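Local coordinates for protein thiamine-monophosphate kinase (Stenotrophomonas maltophilia, PDB 6XEP) that probably phosphorylates thiamine monophosphate with ATP, in a magnesium-dependent reaction, to give thiamine diphosphate, the active form of vitamin B1, at residues A242-A247 with G312-G317. Residues are numbered along the deposited sequence; the frame is centred on the assembly and turned at random.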
loop_
_atom_site.group_PDB
_atom_site.type_symbol
_atom_site.label_atom_id
_atom_site.label_comp_id
_atom_site.label_asym_id
_atom_site.label_seq_id
_atom_site.Cartn_x
_atom_site.Cartn_y
_atom_site.Cartn_z
ATOM N N ALA A 242 15.968 -15.463 -27.257
ATOM C CA ALA A 242 17.047 -14.488 -27.180
ATOM C C ALA A 242 16.537 -13.116 -27.587
ATOM O O ALA A 242 15.677 -12.978 -28.468
ATOM C CB ALA A 242 18.226 -14.863 -28.086
ATOM N N ALA A 243 17.080 -12.097 -26.935
ATOM C CA ALA A 243 16.875 -10.709 -27.325
ATOM C C ALA A 243 18.204 -10.125 -27.782
ATOM O O ALA A 243 19.219 -10.241 -27.083
ATOM C CB ALA A 243 16.301 -9.897 -26.161
ATOM N N HIS A 244 18.218 -9.530 -28.961
ATOM C CA HIS A 244 19.434 -8.943 -29.500
ATOM C C HIS A 244 19.222 -7.436 -29.562
ATOM O O HIS A 244 18.215 -6.983 -30.103
ATOM C CB HIS A 244 19.756 -9.525 -30.873
ATOM C CG HIS A 244 20.320 -10.918 -30.813
ATOM N ND1 HIS A 244 21.672 -11.171 -30.794
ATOM C CD2 HIS A 244 19.711 -12.124 -30.717
ATOM C CE1 HIS A 244 21.876 -12.477 -30.725
ATOM N NE2 HIS A 244 20.699 -13.077 -30.666
ATOM N N VAL A 245 20.146 -6.675 -28.971
ATOM C CA VAL A 245 20.079 -5.214 -28.931
ATOM C C VAL A 245 21.225 -4.645 -29.753
ATOM O O VAL A 245 22.391 -5.007 -29.547
ATOM C CB VAL A 245 20.161 -4.676 -27.493
ATOM C CG1 VAL A 245 20.276 -3.147 -27.511
ATOM C CG2 VAL A 245 18.963 -5.103 -26.693
ATOM N N ASP A 246 20.904 -3.736 -30.669
ATOM C CA ASP A 246 21.934 -2.980 -31.366
ATOM C C ASP A 246 22.195 -1.706 -30.581
ATOM O O ASP A 246 21.359 -0.786 -30.571
ATOM C CB ASP A 246 21.535 -2.646 -32.789
ATOM C CG ASP A 246 22.599 -1.833 -33.466
ATOM O OD1 ASP A 246 23.746 -2.334 -33.552
ATOM O OD2 ASP A 246 22.316 -0.686 -33.858
ATOM N N ALA A 247 23.348 -1.650 -29.909
ATOM C CA ALA A 247 23.602 -0.537 -29.002
ATOM C C ALA A 247 23.603 0.795 -29.745
ATOM O O ALA A 247 23.167 1.804 -29.190
ATOM C CB ALA A 247 24.934 -0.732 -28.274
ATOM N N GLY A 312 18.828 -15.346 -23.658
ATOM C CA GLY A 312 19.482 -14.225 -23.014
ATOM C C GLY A 312 19.450 -12.948 -23.837
ATOM O O GLY A 312 19.185 -12.945 -25.040
ATOM N N VAL A 313 19.747 -11.841 -23.157
ATOM C CA VAL A 313 19.895 -10.547 -23.817
ATOM C C VAL A 313 21.305 -10.417 -24.354
ATOM O O VAL A 313 22.278 -10.747 -23.674
ATOM C CB VAL A 313 19.583 -9.397 -22.852
ATOM C CG1 VAL A 313 19.552 -8.084 -23.642
ATOM C CG2 VAL A 313 18.286 -9.642 -22.221
ATOM N N HIS A 314 21.417 -9.951 -25.589
ATOM C CA HIS A 314 22.693 -9.764 -26.245
ATOM C C HIS A 314 22.828 -8.284 -26.557
ATOM O O HIS A 314 21.832 -7.607 -26.829
ATOM C CB HIS A 314 22.809 -10.540 -27.550
ATOM C CG HIS A 314 22.676 -12.024 -27.414
ATOM N ND1 HIS A 314 21.530 -12.632 -26.941
ATOM C CD2 HIS A 314 23.511 -13.023 -27.776
ATOM C CE1 HIS A 314 21.688 -13.945 -26.977
ATOM N NE2 HIS A 314 22.880 -14.208 -27.480
ATOM N N VAL A 315 24.057 -7.795 -26.495
ATOM C CA VAL A 315 24.401 -6.471 -26.992
ATOM C C VAL A 315 25.424 -6.675 -28.085
ATOM O O VAL A 315 26.493 -7.257 -27.840
ATOM C CB VAL A 315 24.961 -5.543 -25.902
ATOM C CG1 VAL A 315 25.284 -4.192 -26.509
ATOM C CG2 VAL A 315 23.987 -5.382 -24.738
ATOM N N ASP A 316 25.107 -6.190 -29.287
ATOM C CA ASP A 316 26.011 -6.331 -30.420
ATOM C C ASP A 316 26.491 -7.778 -30.556
ATOM O O ASP A 316 27.666 -8.048 -30.814
ATOM C CB ASP A 316 27.179 -5.354 -30.281
ATOM C CG ASP A 316 26.714 -3.899 -30.207
ATOM O OD1 ASP A 316 25.514 -3.623 -30.478
ATOM O OD2 ASP A 316 27.541 -3.030 -29.849
ATOM N N GLY A 317 25.572 -8.723 -30.341
ATOM C CA GLY A 317 25.839 -10.134 -30.556
ATOM C C GLY A 317 26.333 -10.914 -29.346
ATOM O O GLY A 317 26.399 -12.150 -29.414
HETATM O O HOH W 1 22.815 -8.500 -30.208
#
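Four backbone hydrogen bonds join Ala243 and Val245 to Gly312, His314 and Asp316, a worked example of how a parallel edge strand is fastened to its sheet. Ala243 and Val245 each use both N and O, and His314 answers with both of its own. The shortest of the four runs from His314 N to Ala243 O (2.7 Å). Strand 312-315 thereby closes one side of the mixed sheet in the C-terminal domain of this PurM-like (AIR synthase-related) kinase, while the other edge of strand 242-245 bonds to strand 301-308.

Beyond the last strand pair a side chain continues the ladder: Asp316 OD1 accepts Ala247 N at 3.0 Å, on its syn side and almost straight (171°). The torsion that sets Asp316 CG beside its own backbone N (chi1 -59°) helps bring the carboxylate back toward residues 242-247. Its OD1 also lies 3.8 Å from Asp246 OD1, a proximity of like charges that the Ala247 N-H probably eases; Asp246 OD2 is bonded to Ser249 OG.

On one face of the sheet the paired His244 and His314 project side by side and stack face to face, centroids 4.0 Å apart and planes 23° from parallel. His244 CE1 sits over the rim of the His314 ring, and Ala242 CB approaches His314 CE1. His314 ND1 adds weak bonds to Ala243 O and to Gly312 O, two residues earlier.

The other face is apolar. Val245 CG2 nears Val313 CG1 (4.3 Å), and helix 228-239 packs here through Leu232 on Ala243 and Val245 and Leu229 on Val313 and Val315. Back on the histidine face, one water bridges the two segments, accepting from Gly317 N at 2.8 Å and meeting His244 ND1 at 3.0 Å.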